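Local coordinates for protein 3-oxo-tetronate kinase (Salmonella typhimurium, PDB 3DQQ) that probably phosphorylates 3-oxo-tetronate, a four-carbon acid sugar, at its 4-position at the expense of ATP, at residues Leu22-Met27 and Ala231-Ala235; Pro171-Asp176 and Asp200-His206. One frame throughout, in Å; residues are numbered along the deposited sequence.

Contact 1 of 2, residues Leu22-Met27 and Ala231-Ala235; sequences LVENGM and ARQWA
N25 and A231 have the closest CA atoms across the contact (5.8 Å), and their side chains meet directly, CB of N25 lying 3.6 Å from CB of A231. This is the tight, apolar half of the contact. A methyl of L22 closes on the same alanine from the helix side, CD2 to A231 CB at 4.1 Å, and M27 arrives from the chain beyond the turn. The M27 side chain is extended as far as SD and then bends (chi3 -57°), which swings CE back over A231 and to 3.4 Å from CD1 of W234. Methyl and sulfur both approach the indole obliquely, a Met-aromatic contact that is neither face-on nor edge-on.

The other half is polar and only partly buried. R232 presents NE (2.8 Å, N-H...O angle 161°) and NH2 (3.1 Å) together to the single acceptor OD1 of N25, which lies in the guanidinium plane, while amide and guanidinium planes are turned 44° apart. A water 2.7 Å from N25 ND2, weakly linked to R232 NH2, sits on this looser side; ND2 also donates to F21 O.

G26, at positive phi, is the C' residue of a Schellman motif, with M27 N bonded to L22 O and G26 N to V23 O. Helix 12-24 thus ends in a Schellman turn lodged against the last turn of helix 224-235.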
loop_
_atom_site.group_PDB
_atom_site.type_symbol
_atom_site.label_atom_id
_atom_site.label_comp_id
_atom_site.label_asym_id
_atom_site.label_seq_id
_atom_site.Cartn_x
_atom_site.Cartn_y
_atom_site.Cartn_z
ATOM N N LEU A 22 9.661 -18.270 23.620
ATOM C CA LEU A 22 9.980 -18.748 24.981
ATOM C C LEU A 22 8.926 -19.756 25.440
ATOM O O LEU A 22 9.259 -20.839 25.942
ATOM C CB LEU A 22 10.133 -17.599 25.975
ATOM C CG LEU A 22 11.243 -16.575 25.688
ATOM C CD1 LEU A 22 11.132 -15.395 26.671
ATOM C CD2 LEU A 22 12.613 -17.230 25.713
ATOM N N VAL A 23 7.656 -19.440 25.204
ATOM C CA VAL A 23 6.590 -20.344 25.631
ATOM C C VAL A 23 6.617 -21.652 24.859
ATOM O O VAL A 23 6.501 -22.715 25.435
ATOM C CB VAL A 23 5.211 -19.678 25.564
ATOM C CG1 VAL A 23 4.121 -20.714 25.774
ATOM C CG2 VAL A 23 5.145 -18.537 26.612
ATOM N N GLU A 24 6.812 -21.579 23.560
ATOM C CA GLU A 24 6.906 -22.798 22.742
ATOM C C GLU A 24 8.089 -23.662 23.116
ATOM O O GLU A 24 8.119 -24.822 22.766
ATOM C CB GLU A 24 6.964 -22.476 21.252
ATOM C CG GLU A 24 5.680 -21.759 20.773
ATOM C CD GLU A 24 4.411 -22.603 20.982
ATOM O OE1 GLU A 24 4.428 -23.754 20.490
ATOM O OE2 GLU A 24 3.428 -22.140 21.629
ATOM N N ASN A 25 9.058 -23.119 23.833
ATOM C CA ASN A 25 10.193 -23.920 24.227
ATOM C C ASN A 25 10.280 -24.048 25.720
ATOM O O ASN A 25 11.358 -24.284 26.244
ATOM C CB ASN A 25 11.456 -23.320 23.642
ATOM C CG ASN A 25 11.521 -23.484 22.153
ATOM O OD1 ASN A 25 11.962 -24.502 21.698
ATOM N ND2 ASN A 25 11.066 -22.511 21.391
ATOM N N GLY A 26 9.145 -23.893 26.402
ATOM C CA GLY A 26 8.974 -24.314 27.807
ATOM C C GLY A 26 9.048 -23.264 28.905
ATOM O O GLY A 26 9.028 -23.594 30.083
ATOM N N MET A 27 9.170 -21.997 28.554
ATOM C CA MET A 27 9.325 -20.970 29.563
ATOM C C MET A 27 8.047 -20.096 29.529
ATOM O O MET A 27 7.802 -19.355 28.562
ATOM C CB MET A 27 10.614 -20.193 29.289
ATOM C CG MET A 27 11.115 -19.294 30.427
ATOM S SD MET A 27 12.743 -18.560 30.031
ATOM C CE MET A 27 13.614 -20.078 29.753
ATOM N N ALA A 231 16.029 -20.771 25.879
ATOM C CA ALA A 231 14.893 -21.474 26.478
ATOM C C ALA A 231 15.171 -22.950 26.567
ATOM O O ALA A 231 14.897 -23.560 27.576
ATOM C CB ALA A 231 13.635 -21.250 25.711
ATOM N N ARG A 232 15.766 -23.528 25.537
ATOM C CA ARG A 232 16.030 -24.956 25.547
ATOM C C ARG A 232 17.088 -25.382 26.524
ATOM O O ARG A 232 17.144 -26.561 26.876
ATOM C CB ARG A 232 16.433 -25.433 24.173
ATOM C CG ARG A 232 15.352 -25.195 23.148
ATOM C CD ARG A 232 15.581 -25.898 21.874
ATOM N NE ARG A 232 14.451 -25.610 21.029
ATOM C CZ ARG A 232 14.413 -25.775 19.718
ATOM N NH1 ARG A 232 15.441 -26.283 19.064
ATOM N NH2 ARG A 232 13.318 -25.436 19.061
ATOM N N GLN A 233 17.942 -24.462 26.967
ATOM C CA GLN A 233 18.802 -24.783 28.086
ATOM C C GLN A 233 17.995 -24.994 29.330
ATOM O O GLN A 233 18.354 -25.824 30.135
ATOM C CB GLN A 233 19.794 -23.686 28.371
ATOM C CG GLN A 233 21.017 -23.832 27.574
ATOM C CD GLN A 233 21.705 -25.135 27.821
ATOM O OE1 GLN A 233 22.056 -25.463 28.960
ATOM N NE2 GLN A 233 21.920 -25.898 26.750
ATOM N N TRP A 234 16.921 -24.241 29.518
ATOM C CA TRP A 234 16.151 -24.368 30.751
ATOM C C TRP A 234 15.125 -25.447 30.586
ATOM O O TRP A 234 14.622 -25.977 31.539
ATOM C CB TRP A 234 15.508 -23.045 31.138
ATOM C CG TRP A 234 16.521 -21.991 31.326
ATOM C CD1 TRP A 234 16.771 -20.937 30.517
ATOM C CD2 TRP A 234 17.467 -21.916 32.379
ATOM N NE1 TRP A 234 17.802 -20.201 30.994
ATOM C CE2 TRP A 234 18.262 -20.779 32.140
ATOM C CE3 TRP A 234 17.712 -22.688 33.521
ATOM C CZ2 TRP A 234 19.290 -20.386 33.003
ATOM C CZ3 TRP A 234 18.744 -22.305 34.371
ATOM C CH2 TRP A 234 19.515 -21.153 34.108
ATOM N N ALA A 235 14.834 -25.807 29.348
ATOM C CA ALA A 235 13.904 -26.902 29.099
ATOM C C ALA A 235 14.583 -28.198 29.510
ATOM O O ALA A 235 13.903 -29.106 29.974
ATOM C CB ALA A 235 13.458 -26.942 27.602
HETATM O O HOH W 1 10.796 -23.198 18.812
#

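Contact 2 of 2, residues Pro171-Asp176 and Asp200-His206; sequences PAQTLD and DALNERH
D176 holds R205 and H206 through one oxygen, OD1. NH1 of R205 makes a salt bridge to it at 2.7 Å with an N-H...O angle of 166°, approaching nearly head-on to the C-O bond, and NH2 adds a weaker bond. NE2 of H206 donates to the same OD1 at 3.0 Å from the syn side but well out of the carboxylate plane; R205 NH1 and H206 NE2 reach OD1 from opposite faces of that plane. R205 reaches there because its chain bends at chi3 (41°). CB of A172 and CB of L175 approach the imidazole obliquely, 4.0 Å from CE1 and 3.9 Å from CD2 of H206 respectively.

At the other end of the contact, the A172 N-H is taken by OD2 of D200 at 3.0 Å, from above the carboxylate plane; Q127 N shares that oxygen and helps fix the aspartate. The second shell positions the histidine. L202 N donates to H206 ND1 at 2.9 Å, almost straight (178°) and in the ring plane. N203, the N-cap of helix 204-214, accepts from H206 N through OD1, and this oxygen also lies over one face of the ring.

With ND1 accepting and NE2 donating, the ring is held at both nitrogens, a pattern consistent with a neutral imidazole carrying its proton on NE2. Set against the N-terminus of helix 172-177, the D200 carboxylate probably also interacts favourably with the helix dipole.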
loop_
_atom_site.group_PDB
_atom_site.type_symbol
_atom_site.label_atom_id
_atom_site.label_comp_id
_atom_site.label_asym_id
_atom_site.label_seq_id
_atom_site.Cartn_x
_atom_site.Cartn_y
_atom_site.Cartn_z
ATOM N N PRO A 171 32.436 -17.111 13.915
ATOM C CA PRO A 171 31.891 -17.798 12.732
ATOM C C PRO A 171 31.260 -19.168 12.988
ATOM O O PRO A 171 31.636 -19.871 13.917
ATOM C CB PRO A 171 33.129 -17.982 11.851
ATOM C CG PRO A 171 34.249 -18.019 12.802
ATOM C CD PRO A 171 33.899 -17.213 14.002
ATOM N N ALA A 172 30.347 -19.550 12.104
ATOM C CA ALA A 172 29.690 -20.875 12.109
ATOM C C ALA A 172 30.641 -22.015 12.421
ATOM O O ALA A 172 30.384 -22.872 13.273
ATOM C CB ALA A 172 29.049 -21.108 10.791
ATOM N N GLN A 173 31.776 -22.015 11.758
ATOM C CA GLN A 173 32.751 -23.080 11.994
ATOM C C GLN A 173 33.177 -23.230 13.453
ATOM O O GLN A 173 33.443 -24.351 13.887
ATOM C CB GLN A 173 33.978 -22.875 11.122
ATOM C CG GLN A 173 33.722 -23.187 9.677
ATOM C CD GLN A 173 33.242 -22.010 8.841
ATOM O OE1 GLN A 173 33.054 -20.884 9.347
ATOM N NE2 GLN A 173 33.037 -22.267 7.526
ATOM N N THR A 174 33.272 -22.141 14.218
ATOM C CA THR A 174 33.622 -22.269 15.644
ATOM C C THR A 174 32.473 -22.919 16.434
ATOM O O THR A 174 32.664 -23.801 17.253
ATOM C CB THR A 174 33.918 -20.915 16.244
ATOM O OG1 THR A 174 34.983 -20.293 15.530
ATOM C CG2 THR A 174 34.282 -21.026 17.717
ATOM N N LEU A 175 31.265 -22.454 16.182
ATOM C CA LEU A 175 30.084 -23.046 16.782
ATOM C C LEU A 175 30.101 -24.541 16.502
ATOM O O LEU A 175 29.776 -25.346 17.358
ATOM C CB LEU A 175 28.837 -22.398 16.174
ATOM C CG LEU A 175 28.155 -21.220 16.872
ATOM C CD1 LEU A 175 29.022 -20.411 17.758
ATOM C CD2 LEU A 175 27.531 -20.348 15.834
ATOM N N ASP A 176 30.493 -24.903 15.288
ATOM C CA ASP A 176 30.562 -26.304 14.893
ATOM C C ASP A 176 31.629 -27.051 15.666
ATOM O O ASP A 176 31.530 -28.242 15.848
ATOM C CB ASP A 176 30.791 -26.443 13.365
ATOM C CG ASP A 176 29.548 -25.990 12.520
ATOM O OD1 ASP A 176 28.405 -26.126 13.054
ATOM O OD2 ASP A 176 29.710 -25.480 11.350
ATOM N N ASP A 200 27.348 -16.150 14.421
ATOM C CA ASP A 200 26.756 -16.753 13.247
ATOM C C ASP A 200 25.657 -17.756 13.600
ATOM O O ASP A 200 25.641 -18.316 14.679
ATOM C CB ASP A 200 27.823 -17.481 12.429
ATOM C CG ASP A 200 28.777 -16.517 11.639
ATOM O OD1 ASP A 200 28.807 -15.270 11.911
ATOM O OD2 ASP A 200 29.529 -17.047 10.751
ATOM N N ALA A 201 24.733 -17.969 12.676
ATOM C CA ALA A 201 23.781 -19.055 12.757
ATOM C C ALA A 201 23.209 -19.321 11.344
ATOM O O ALA A 201 22.721 -18.427 10.672
ATOM C CB ALA A 201 22.687 -18.728 13.721
ATOM N N LEU A 202 23.322 -20.564 10.898
ATOM C CA LEU A 202 22.719 -21.026 9.667
ATOM C C LEU A 202 21.534 -21.930 9.950
ATOM O O LEU A 202 20.778 -22.264 9.048
ATOM C CB LEU A 202 23.751 -21.806 8.850
ATOM C CG LEU A 202 25.167 -21.186 8.776
ATOM C CD1 LEU A 202 26.150 -22.072 7.930
ATOM C CD2 LEU A 202 25.084 -19.708 8.281
ATOM N N ASN A 203 21.363 -22.346 11.188
ATOM C CA ASN A 203 20.372 -23.361 11.503
ATOM C C ASN A 203 20.136 -23.379 12.990
ATOM O O ASN A 203 20.929 -22.850 13.769
ATOM C CB ASN A 203 20.857 -24.736 11.045
ATOM C CG ASN A 203 22.168 -25.102 11.642
ATOM O OD1 ASN A 203 22.360 -25.035 12.845
ATOM N ND2 ASN A 203 23.086 -25.506 10.824
ATOM N N GLU A 204 19.075 -24.050 13.396
ATOM C CA GLU A 204 18.710 -24.029 14.787
ATOM C C GLU A 204 19.747 -24.679 15.724
ATOM O O GLU A 204 19.890 -24.260 16.853
ATOM C CB GLU A 204 17.253 -24.497 14.969
ATOM C CG GLU A 204 16.928 -25.967 15.282
ATOM C CD GLU A 204 15.396 -26.125 15.608
ATOM O OE1 GLU A 204 14.961 -27.211 16.111
ATOM O OE2 GLU A 204 14.646 -25.119 15.349
ATOM N N ARG A 205 20.542 -25.611 15.238
ATOM C CA ARG A 205 21.581 -26.165 16.093
ATOM C C ARG A 205 22.585 -25.101 16.551
ATOM O O ARG A 205 23.111 -25.142 17.660
ATOM C CB ARG A 205 22.307 -27.266 15.350
ATOM C CG ARG A 205 23.356 -27.978 16.142
ATOM C CD ARG A 205 24.076 -29.054 15.234
ATOM N NE ARG A 205 24.341 -28.570 13.841
ATOM C CZ ARG A 205 25.436 -27.893 13.433
ATOM N NH1 ARG A 205 26.447 -27.610 14.280
ATOM N NH2 ARG A 205 25.507 -27.481 12.161
ATOM N N HIS A 206 22.885 -24.164 15.675
ATOM C CA HIS A 206 23.804 -23.110 16.008
ATOM C C HIS A 206 23.260 -22.255 17.134
ATOM O O HIS A 206 23.996 -21.872 18.057
ATOM C CB HIS A 206 24.008 -22.234 14.798
ATOM C CG HIS A 206 24.910 -22.833 13.768
ATOM N ND1 HIS A 206 24.845 -22.491 12.438
ATOM C CD2 HIS A 206 25.918 -23.728 13.881
ATOM C CE1 HIS A 206 25.780 -23.145 11.779
ATOM N NE2 HIS A 206 26.443 -23.906 12.631
#

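Contact 2 is nested along the chain within the loop that contact 1 closes, and the two centres are 20 Å apart. They nevertheless touch through one salt bridge, R232 NH1 to E204 OE1 at 3.1 Å. E204 directly follows the N-cap of helix 204-214, so the start of that helix is tied to the end of helix 224-235; E208, one turn further on, pairs with the same R232 nitrogen. R232 therefore divides its guanidinium, with NE and NH2 turned to contact 1 and NH1 to helix 204-214, whose first turn takes part in contact 2. Both contacts lie away from the predicted ATP-binding residues, including S259 and G361-T364; segment 22-27 and both segments of contact 2 belong to the sugar-binding N-terminal domain.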